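Local coordinates for protein ketol-acid reductoisomerase (NAD(+)) (PDB 4XDY) that catalyses the magnesium-dependent alkyl migration and NADH-linked reduction that convert (S)-2-acetolactate to (R)-2,3-dihydroxy-isovalerate in branched-chain amino acid biosynthesis, at residues Glu185-Phe188 and Glu189-Thr192; Trp58-Ala61 and Lys62-Phe66; Ser309-Lys312 and Met313-Gln317; Leu207-Leu210 and Met211-Phe215. All coordinates share one frame; numbering follows the deposited sequence.

Contact 1: Glu185-Phe188 and Glu189-Thr192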
loop_
_atom_site.group_PDB
_atom_site.type_symbol
_atom_site.label_atom_id
_atom_site.label_comp_id
_atom_site.label_asym_id
_atom_site.label_seq_id
_atom_site.Cartn_x
_atom_site.Cartn_y
_atom_site.Cartn_z
ATOM N N GLU A 185 -10.288 17.998 -14.337
ATOM C CA GLU A 185 -10.709 19.338 -13.989
ATOM C C GLU A 185 -11.809 19.385 -13.022
ATOM O O GLU A 185 -12.744 18.521 -13.073
ATOM C CB GLU A 185 -11.121 20.089 -15.266
ATOM C CG GLU A 185 -9.992 20.176 -16.267
ATOM C CD GLU A 185 -10.286 21.203 -17.374
ATOM O OE1 GLU A 185 -10.126 22.430 -17.154
ATOM O OE2 GLU A 185 -10.730 20.751 -18.432
ATOM N N CYS A 186 -11.747 20.369 -12.105
ATOM C CA CYS A 186 -12.694 20.402 -10.996
ATOM C C CYS A 186 -12.705 21.796 -10.419
ATOM O O CYS A 186 -12.056 22.723 -10.964
ATOM C CB CYS A 186 -12.340 19.342 -9.938
ATOM S SG CYS A 186 -10.803 19.787 -9.044
ATOM N N THR A 187 -13.473 22.029 -9.396
ATOM C CA THR A 187 -13.479 23.311 -8.736
ATOM C C THR A 187 -12.546 23.276 -7.509
ATOM O O THR A 187 -12.160 22.185 -7.028
ATOM C CB THR A 187 -14.866 23.731 -8.200
ATOM O OG1 THR A 187 -15.329 22.800 -7.201
ATOM C CG2 THR A 187 -15.922 23.789 -9.358
ATOM N N PHE A 188 -12.221 24.444 -6.987
ATOM C CA PHE A 188 -11.381 24.556 -5.794
ATOM C C PHE A 188 -12.099 23.813 -4.603
ATOM O O PHE A 188 -11.438 23.114 -3.831
ATOM C CB PHE A 188 -11.221 25.987 -5.420
ATOM C CG PHE A 188 -9.895 26.561 -5.816
ATOM C CD1 PHE A 188 -9.644 26.911 -7.130
ATOM C CD2 PHE A 188 -8.847 26.735 -4.868
ATOM C CE1 PHE A 188 -8.414 27.492 -7.486
ATOM C CE2 PHE A 188 -7.659 27.340 -5.210
ATOM C CZ PHE A 188 -7.433 27.676 -6.557
ATOM N N GLU A 189 -13.419 23.921 -4.558
ATOM C CA GLU A 189 -14.204 23.393 -3.448
ATOM C C GLU A 189 -14.218 21.864 -3.578
ATOM O O GLU A 189 -14.131 21.139 -2.592
ATOM C CB GLU A 189 -15.591 24.055 -3.427
ATOM C CG GLU A 189 -15.557 25.584 -3.120
ATOM C CD GLU A 189 -15.014 26.541 -4.250
ATOM O OE1 GLU A 189 -15.114 26.114 -5.479
ATOM O OE2 GLU A 189 -14.392 27.676 -3.872
ATOM N N GLN A 190 -14.379 21.351 -4.774
ATOM C CA GLN A 190 -14.355 19.918 -4.946
ATOM C C GLN A 190 -13.079 19.250 -4.523
ATOM O O GLN A 190 -13.120 18.224 -3.872
ATOM C CB GLN A 190 -14.656 19.455 -6.364
ATOM C CG GLN A 190 -16.064 19.663 -6.876
ATOM C CD GLN A 190 -16.059 19.185 -8.317
ATOM O OE1 GLN A 190 -15.627 19.917 -9.197
ATOM N NE2 GLN A 190 -16.377 17.909 -8.524
ATOM N N GLU A 191 -11.961 19.778 -4.979
ATOM C CA GLU A 191 -10.658 19.291 -4.541
ATOM C C GLU A 191 -10.520 19.320 -3.049
ATOM O O GLU A 191 -10.115 18.319 -2.459
ATOM C CB GLU A 191 -9.500 20.061 -5.137
ATOM C CG GLU A 191 -8.168 19.329 -4.934
ATOM C CD GLU A 191 -7.441 19.588 -3.588
ATOM O OE1 GLU A 191 -7.752 20.576 -2.909
ATOM O OE2 GLU A 191 -6.589 18.735 -3.319
ATOM N N THR A 192 -10.953 20.414 -2.419
ATOM C CA THR A 192 -10.709 20.599 -1.032
ATOM C C THR A 192 -11.419 19.494 -0.267
ATOM O O THR A 192 -10.870 18.842 0.628
ATOM C CB THR A 192 -11.231 21.953 -0.557
ATOM O OG1 THR A 192 -10.525 23.016 -1.263
ATOM C CG2 THR A 192 -11.004 22.078 0.925
#
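Thr187 and Gln190 hold each other through two reciprocal bonds. Gln190 N donates to Thr187 OG1 at 3.0 Å, and Thr187 N donates to Gln190 OE1 over the same length: a capping box, with Thr187 as N-cap of helix 188-203. With OG1 set between the backbone N and the carbonyl carbon (chi1 62°), the hydroxyl oxygen is brought to the helix amide. The glutamine side chain crosses the threonine at about a right angle, and it also packs on Pro224 of the second subunit. Replacing Gln190 by alanine would probably leave Thr187 N without its acceptor and half of the box undone.

The tight part lies inward. Phe188 O takes Thr192 OG1 at 2.7 Å and Thr192 N at 3.1 Å from opposite faces of its carbonyl plane, while the Phe188 ring runs off against strands 128-134 and 153-157. The solvent side is looser: Thr187 is exposed there, and in the conformer described Glu189 makes a salt bridge with Lys158. Buried Glu191 binds His112 ND1, Gly113 N and Lys135. The N-cap side chain thus supplies Gln190 N with the acceptor that no preceding turn offers, and Glu191, one turn before Asp195, carries the helix to the magnesium site.

Contact 2: Trp58-Ala61 and Lys62-Phe66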
loop_
_atom_site.group_PDB
_atom_site.type_symbol
_atom_site.label_atom_id
_atom_site.label_comp_id
_atom_site.label_asym_id
_atom_site.label_seq_id
_atom_site.Cartn_x
_atom_site.Cartn_y
_atom_site.Cartn_z
ATOM N N TRP A 58 15.667 26.184 3.170
ATOM C CA TRP A 58 16.465 27.234 2.516
ATOM C C TRP A 58 17.828 26.690 1.987
ATOM O O TRP A 58 18.186 26.833 0.815
ATOM C CB TRP A 58 16.602 28.425 3.490
ATOM C CG TRP A 58 17.485 29.544 2.968
ATOM C CD1 TRP A 58 18.842 29.563 2.942
ATOM C CD2 TRP A 58 17.055 30.811 2.415
ATOM N NE1 TRP A 58 19.293 30.753 2.387
ATOM C CE2 TRP A 58 18.220 31.542 2.083
ATOM C CE3 TRP A 58 15.804 31.397 2.192
ATOM C CZ2 TRP A 58 18.170 32.830 1.509
ATOM C CZ3 TRP A 58 15.751 32.687 1.642
ATOM C CH2 TRP A 58 16.934 33.388 1.298
ATOM N N GLU A 59 18.553 26.000 2.855
ATOM C CA GLU A 59 19.867 25.482 2.520
ATOM C C GLU A 59 19.737 24.432 1.459
ATOM O O GLU A 59 20.541 24.351 0.491
ATOM C CB GLU A 59 20.516 24.854 3.792
ATOM C CG GLU A 59 20.645 25.792 4.994
ATOM C CD GLU A 59 21.464 27.066 4.688
ATOM O OE1 GLU A 59 22.256 27.105 3.709
ATOM O OE2 GLU A 59 21.302 28.056 5.429
ATOM N N LYS A 60 18.706 23.585 1.597
ATOM C CA LYS A 60 18.628 22.487 0.678
ATOM C C LYS A 60 18.371 23.011 -0.734
ATOM O O LYS A 60 18.941 22.501 -1.698
ATOM C CB LYS A 60 17.570 21.440 1.081
ATOM C CG LYS A 60 17.592 20.214 0.154
ATOM C CD LYS A 60 16.549 19.157 0.620
ATOM C CE LYS A 60 16.625 17.839 -0.141
ATOM N NZ LYS A 60 16.299 18.014 -1.587
ATOM N N ALA A 61 17.455 23.966 -0.858
ATOM C CA ALA A 61 17.142 24.547 -2.167
ATOM C C ALA A 61 18.387 25.218 -2.810
ATOM O O ALA A 61 18.567 25.112 -4.028
ATOM C CB ALA A 61 16.027 25.567 -2.028
ATOM N N LYS A 62 19.238 25.870 -1.994
ATOM C CA LYS A 62 20.574 26.433 -2.509
ATOM C C LYS A 62 21.473 25.339 -3.062
ATOM O O LYS A 62 21.897 25.361 -4.225
ATOM C CB LYS A 62 21.271 27.207 -1.416
ATOM C CG LYS A 62 20.683 28.559 -1.109
ATOM C CD LYS A 62 21.767 29.489 -0.566
ATOM C CE LYS A 62 21.213 30.880 -0.292
ATOM N NZ LYS A 62 20.919 31.676 -1.535
ATOM N N GLU A 63 21.600 24.287 -2.266
ATOM C CA GLU A 63 22.327 23.090 -2.575
ATOM C C GLU A 63 21.841 22.341 -3.782
ATOM O O GLU A 63 22.637 21.738 -4.492
ATOM C CB GLU A 63 22.201 22.253 -1.335
ATOM C CG GLU A 63 23.090 21.058 -1.237
ATOM C CD GLU A 63 23.006 20.528 0.167
ATOM O OE1 GLU A 63 23.265 21.314 1.122
ATOM O OE2 GLU A 63 22.622 19.354 0.304
ATOM N N ASP A 64 20.524 22.374 -4.045
ATOM C CA ASP A 64 19.935 21.655 -5.176
ATOM C C ASP A 64 20.004 22.518 -6.446
ATOM O O ASP A 64 19.488 22.125 -7.511
ATOM C CB ASP A 64 18.461 21.277 -4.812
ATOM C CG ASP A 64 18.374 20.221 -3.749
ATOM O OD1 ASP A 64 19.410 19.539 -3.522
ATOM O OD2 ASP A 64 17.277 20.000 -3.141
ATOM N N GLY A 65 20.607 23.711 -6.322
ATOM C CA GLY A 65 20.956 24.524 -7.457
ATOM C C GLY A 65 19.920 25.541 -7.844
ATOM O O GLY A 65 19.948 26.010 -8.929
ATOM N N PHE A 66 19.002 25.903 -6.953
ATOM C CA PHE A 66 18.020 26.936 -7.252
ATOM C C PHE A 66 18.469 28.315 -6.872
ATOM O O PHE A 66 19.202 28.474 -5.923
ATOM C CB PHE A 66 16.718 26.612 -6.471
ATOM C CG PHE A 66 16.010 25.462 -7.021
ATOM C CD1 PHE A 66 15.073 25.643 -8.038
ATOM C CD2 PHE A 66 16.286 24.206 -6.587
ATOM C CE1 PHE A 66 14.434 24.542 -8.612
ATOM C CE2 PHE A 66 15.655 23.112 -7.156
ATOM C CZ PHE A 66 14.716 23.282 -8.143
#
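Lys62 lays its aliphatic chain alongside the Trp58 side chain, both pointing the same way. Lys62 CE comes 3.3 Å from Trp58 NE1, approaching the indole obliquely, and the extended run from CB to CE carries it there before the chain bends at chi4 (-72°). The contact buries Trp58 NE1, which has no polar partner in the model; the lysine methylene lies beside this nitrogen without offering it an acceptor. Beyond the lysine, the indole rests on strands 41-50 and 67-70, touching Glu46, a residue that binds NAD(+).

Ala61 contributes mostly through its carbonyl. Phe66 N donates to Ala61 O at 3.1 Å, nearly straight, and Gly65 N reaches back to Lys62 O at 3.0 Å. Together with the positive phi of Gly65 (93°), these two bonds make a Schellman motif that ends helix 56-63, the helix of a beta-alpha-beta crossover between parallel strands 41-50 and 67-70 in the Rossmann domain. The same Ala61 O lies in the plane of the Phe66 ring, at its edge, 3.5 Å from Phe66 CD2; a weak bond from Asp64 N also falls on it.

Lys60 starts out away from the last turn, but its chain, extended as far as CE and bent only at chi4 (-64°), brings NZ to Asp64. NZ meets the syn lone pair of Asp64 OD2 at 2.7 Å in a salt bridge, and the carbon chain touches the same oxygen through Lys60 CG at 3.3 Å. Asp29 is a second partner of Lys60 NZ, and Tyr24 OH, from an NAD(+)-binding residue, is bonded to Asp64 OD2.

Contact 3: Ser309-Lys312 and Met313-Gln317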
loop_
_atom_site.group_PDB
_atom_site.type_symbol
_atom_site.label_atom_id
_atom_site.label_comp_id
_atom_site.label_asym_id
_atom_site.label_seq_id
_atom_site.Cartn_x
_atom_site.Cartn_y
_atom_site.Cartn_z
ATOM N N SER A 309 -0.384 13.834 19.731
ATOM C CA SER A 309 -0.507 12.704 18.854
ATOM C C SER A 309 0.814 12.186 18.275
ATOM O O SER A 309 1.039 10.959 18.271
ATOM C CB SER A 309 -1.579 12.946 17.744
ATOM O OG SER A 309 -2.817 13.367 18.250
ATOM N N ARG A 310 1.658 13.092 17.785
ATOM C CA ARG A 310 3.019 12.779 17.325
ATOM C C ARG A 310 3.785 12.002 18.367
ATOM O O ARG A 310 4.350 10.936 18.104
ATOM C CB ARG A 310 3.773 14.015 16.960
ATOM C CG ARG A 310 3.354 14.572 15.607
ATOM C CD ARG A 310 3.778 15.997 15.461
ATOM N NE ARG A 310 3.472 16.540 14.178
ATOM C CZ ARG A 310 3.545 17.819 13.884
ATOM N NH1 ARG A 310 4.015 18.679 14.779
ATOM N NH2 ARG A 310 3.217 18.240 12.687
ATOM N N GLU A 311 3.790 12.519 19.589
ATOM C CA GLU A 311 4.503 11.868 20.692
ATOM C C GLU A 311 3.980 10.523 20.970
ATOM O O GLU A 311 4.744 9.589 21.155
ATOM C CB GLU A 311 4.392 12.773 21.961
ATOM C CG GLU A 311 4.818 12.129 23.243
ATOM C CD GLU A 311 6.274 12.368 23.520
ATOM O OE1 GLU A 311 7.084 12.281 22.564
ATOM O OE2 GLU A 311 6.596 12.634 24.694
ATOM N N LYS A 312 2.666 10.349 21.040
ATOM C CA LYS A 312 2.169 9.031 21.396
ATOM C C LYS A 312 2.430 7.992 20.284
ATOM O O LYS A 312 2.741 6.878 20.612
ATOM C CB LYS A 312 0.693 9.020 21.698
ATOM C CG LYS A 312 0.335 9.822 22.898
ATOM C CD LYS A 312 -1.084 9.510 23.338
ATOM C CE LYS A 312 -2.126 10.155 22.441
ATOM N NZ LYS A 312 -3.429 10.074 23.153
ATOM N N MET A 313 2.274 8.383 19.021
ATOM C CA MET A 313 2.591 7.573 17.773
ATOM C C MET A 313 3.986 6.979 17.934
ATOM O O MET A 313 4.179 5.804 17.715
ATOM C CB MET A 313 2.565 8.473 16.451
ATOM C CG MET A 313 3.569 8.184 15.229
ATOM S SD MET A 313 3.852 9.369 13.789
ATOM C CE MET A 313 5.117 10.435 14.474
ATOM N N GLY A 314 4.977 7.806 18.276
ATOM C CA GLY A 314 6.351 7.395 18.297
ATOM C C GLY A 314 6.602 6.442 19.473
ATOM O O GLY A 314 7.511 5.680 19.445
ATOM N N GLU A 315 5.751 6.415 20.466
ATOM C CA GLU A 315 5.860 5.463 21.568
ATOM C C GLU A 315 5.131 4.133 21.285
ATOM O O GLU A 315 5.310 3.149 21.986
ATOM C CB GLU A 315 5.285 6.128 22.852
ATOM C CG GLU A 315 6.100 7.350 23.343
ATOM C CD GLU A 315 5.394 8.203 24.416
ATOM O OE1 GLU A 315 4.311 7.806 24.913
ATOM O OE2 GLU A 315 5.912 9.312 24.736
ATOM N N HIS A 316 4.314 4.060 20.227
ATOM C CA HIS A 316 3.577 2.823 19.988
ATOM C C HIS A 316 4.516 1.737 19.562
ATOM O O HIS A 316 5.443 1.924 18.758
ATOM C CB HIS A 316 2.474 3.063 18.915
ATOM C CG HIS A 316 1.406 2.034 18.923
ATOM N ND1 HIS A 316 1.582 0.788 18.372
ATOM C CD2 HIS A 316 0.133 2.054 19.376
ATOM C CE1 HIS A 316 0.503 0.056 18.541
ATOM N NE2 HIS A 316 -0.406 0.810 19.135
ATOM N N GLN A 317 4.236 0.545 20.061
ATOM C CA GLN A 317 4.959 -0.623 19.636
ATOM C C GLN A 317 5.107 -0.873 18.137
ATOM O O GLN A 317 6.120 -1.376 17.703
ATOM C CB GLN A 317 4.287 -1.820 20.303
ATOM C CG GLN A 317 5.185 -2.931 20.592
ATOM C CD GLN A 317 4.501 -4.033 21.369
ATOM O OE1 GLN A 317 3.256 -4.125 21.439
ATOM N NE2 GLN A 317 5.300 -4.855 21.938
#
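Met313 N donates to Ser309 O at 3.0 Å and Gly314 N to Arg310 O at 3.2 Å, both bonds fairly straight, so helix 304-315 is regular up to here. It then loosens. Glu315 N divides itself weakly between Lys312 O at 3.0 Å and Glu311 O at 3.4 Å, and His316 N turns back to Met313 O at 3.1 Å.

Side chains are satisfied mainly elsewhere. Ser309 OG bonds to Phe305 O one turn earlier, and Arg310 makes a salt bridge with Glu260 of the second subunit, where Met313 also packs on Ile248. Glu311 and Glu315 bring like charges together: Glu315 OE2 comes 3.3 Å from Glu311 CD and 3.4 Å from Glu311 OE2, the carboxylate planes being 49° apart. This crowding could raise the proton affinity of one of the acids. The bend of Glu311 at chi2 (91°) turns its carboxylate into this position.

His316 spends both ring nitrogens: NE2 is bonded to Glu216, and ND1 accepts from Val318 N. It is thereby the N-cap of helix 317-327, and the whole forms a tight helix-to-helix junction in the C-terminal knotted domain.

Contact 4: Leu207-Leu210 and Met211-Phe215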
loop_
_atom_site.group_PDB
_atom_site.type_symbol
_atom_site.label_atom_id
_atom_site.label_comp_id
_atom_site.label_asym_id
_atom_site.label_seq_id
_atom_site.Cartn_x
_atom_site.Cartn_y
_atom_site.Cartn_z
ATOM N N LEU A 207 -6.177 4.091 6.945
ATOM C CA LEU A 207 -5.095 3.127 6.764
ATOM C C LEU A 207 -4.337 2.872 8.095
ATOM O O LEU A 207 -4.167 1.735 8.495
ATOM C CB LEU A 207 -4.109 3.623 5.735
ATOM C CG LEU A 207 -2.768 2.845 5.651
ATOM C CD1 LEU A 207 -3.039 1.433 5.115
ATOM C CD2 LEU A 207 -1.791 3.558 4.733
ATOM N N VAL A 208 -3.960 3.942 8.782
ATOM C CA VAL A 208 -3.106 3.793 9.970
ATOM C C VAL A 208 -3.922 3.168 11.109
ATOM O O VAL A 208 -3.429 2.245 11.782
ATOM C CB VAL A 208 -2.467 5.145 10.345
ATOM C CG1 VAL A 208 -1.847 5.034 11.740
ATOM C CG2 VAL A 208 -1.462 5.532 9.237
ATOM N N GLU A 209 -5.173 3.556 11.258
ATOM C CA GLU A 209 -6.046 2.966 12.287
ATOM C C GLU A 209 -6.384 1.523 11.980
ATOM O O GLU A 209 -6.437 0.708 12.905
ATOM C CB GLU A 209 -7.289 3.792 12.506
ATOM C CG GLU A 209 -6.946 5.182 12.993
ATOM C CD GLU A 209 -6.388 5.247 14.451
ATOM O OE1 GLU A 209 -6.405 4.210 15.163
ATOM O OE2 GLU A 209 -5.942 6.345 14.859
ATOM N N LEU A 210 -6.495 1.190 10.681
ATOM C CA LEU A 210 -6.690 -0.210 10.314
ATOM C C LEU A 210 -5.467 -1.078 10.702
ATOM O O LEU A 210 -5.628 -2.117 11.413
ATOM C CB LEU A 210 -7.024 -0.373 8.859
ATOM C CG LEU A 210 -7.191 -1.794 8.328
ATOM C CD1 LEU A 210 -8.440 -2.440 8.829
ATOM C CD2 LEU A 210 -7.147 -1.771 6.823
ATOM N N MET A 211 -4.299 -0.689 10.246
ATOM C CA MET A 211 -3.105 -1.427 10.602
ATOM C C MET A 211 -2.843 -1.459 12.122
ATOM O O MET A 211 -2.493 -2.532 12.644
ATOM C CB MET A 211 -1.925 -0.825 9.882
ATOM C CG MET A 211 -1.947 -1.102 8.392
ATOM S SD MET A 211 -0.420 -0.567 7.538
ATOM C CE MET A 211 -0.421 1.084 8.122
ATOM N N ARG A 212 -3.041 -0.317 12.805
ATOM C CA ARG A 212 -2.760 -0.256 14.238
ATOM C C ARG A 212 -3.687 -1.143 15.036
ATOM O O ARG A 212 -3.257 -1.870 15.959
ATOM C CB ARG A 212 -2.850 1.187 14.790
ATOM C CG ARG A 212 -3.214 1.244 16.295
ATOM C CD ARG A 212 -3.142 2.619 16.912
ATOM N NE ARG A 212 -4.459 3.174 16.946
ATOM C CZ ARG A 212 -5.246 3.070 17.980
ATOM N NH1 ARG A 212 -4.857 2.462 19.081
ATOM N NH2 ARG A 212 -6.401 3.590 17.922
ATOM N N ASN A 213 -4.968 -1.096 14.723
ATOM C CA ASN A 213 -5.910 -1.937 15.428
ATOM C C ASN A 213 -5.668 -3.414 15.155
ATOM O O ASN A 213 -5.681 -4.238 16.116
ATOM C CB ASN A 213 -7.388 -1.555 15.129
ATOM C CG ASN A 213 -7.843 -0.389 15.947
ATOM O OD1 ASN A 213 -8.232 -0.557 17.084
ATOM N ND2 ASN A 213 -7.812 0.831 15.354
ATOM N N GLY A 214 -5.367 -3.788 13.901
ATOM C CA GLY A 214 -4.976 -5.181 13.653
ATOM C C GLY A 214 -3.764 -5.641 14.446
ATOM O O GLY A 214 -3.752 -6.760 15.040
ATOM N N PHE A 215 -2.750 -4.804 14.468
ATOM C CA PHE A 215 -1.485 -5.098 15.136
ATOM C C PHE A 215 -1.785 -5.298 16.647
ATOM O O PHE A 215 -1.343 -6.273 17.253
ATOM C CB PHE A 215 -0.540 -3.923 14.941
ATOM C CG PHE A 215 0.785 -4.062 15.670
ATOM C CD1 PHE A 215 0.884 -3.649 17.017
ATOM C CD2 PHE A 215 1.931 -4.480 15.024
ATOM C CE1 PHE A 215 2.080 -3.709 17.681
ATOM C CE2 PHE A 215 3.152 -4.569 15.719
ATOM C CZ PHE A 215 3.197 -4.191 17.029
HETATM O O HOH W 1 -9.020 3.320 16.298
#
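Leu207 and Met211 meet one turn apart on helix 205-220, in the helical, knotted C-terminal domain of the reductoisomerase. Met211 CE crosses to Leu207 CG at 3.8 Å, carried back over the leucine by a bend at chi3 (-53°), while its backbone N bonds to Leu207 O. Leu207 also packs on Val240 of the second subunit, and Met211 on Met236 of helix 225-254, so the pair joins the subunit interface to a helix of its own chain.

Arg212 follows with an i to i+3 salt bridge. In the conformer described, it approaches Glu209 side-on, giving NE and NH2 to the single oxygen OE1, each at 2.8 Å. Both donors come on the syn side, and the carboxylate stands perpendicular to the guanidinium, at whose edge it lies. Arg212 NH1 has a second acid, Glu216. Replacing Glu209 by alanine would probably deprive NE and NH2 of this shared acceptor and let the guanidinium turn more freely.

Asn213 doubles up on a backbone oxygen: its ND2 at 2.8 Å and its N at 3.0 Å reach Glu209 O from opposite faces of the carbonyl plane. The same ND2 also donates to a water, which in turn donates to Glu209 OE1 at 3.0 Å, tying the amide to the carboxylate.

Gly214 N then continues the helical pattern to Leu210 O at 3.0 Å. The Phe215 ring packs on helices 225-254 and 317-327, while its backbone N bonds to Met211 O at 2.9 Å.

From the N terminus the order is contact 2, contact 1, contact 4, contact 3. All four are local, each within a continuous run of chain, so none closes a long loop and none nests in or crosses another. Contact 2 ends a helix of the Rossmann domain before strand 67-70. Contact 1, its centre about 32 Å from the centre of contact 2, starts helix 188-203 where the chain leaves that domain's last strand. Contact 4 lies on the next helix, 205-220. Contact 3 joins helices 304-315 and 317-327 and packs on contact 4, Gln317 CB touching Phe215 CE1 at 3.9 Å. Contacts 1, 3 and 4 also touch the second subunit.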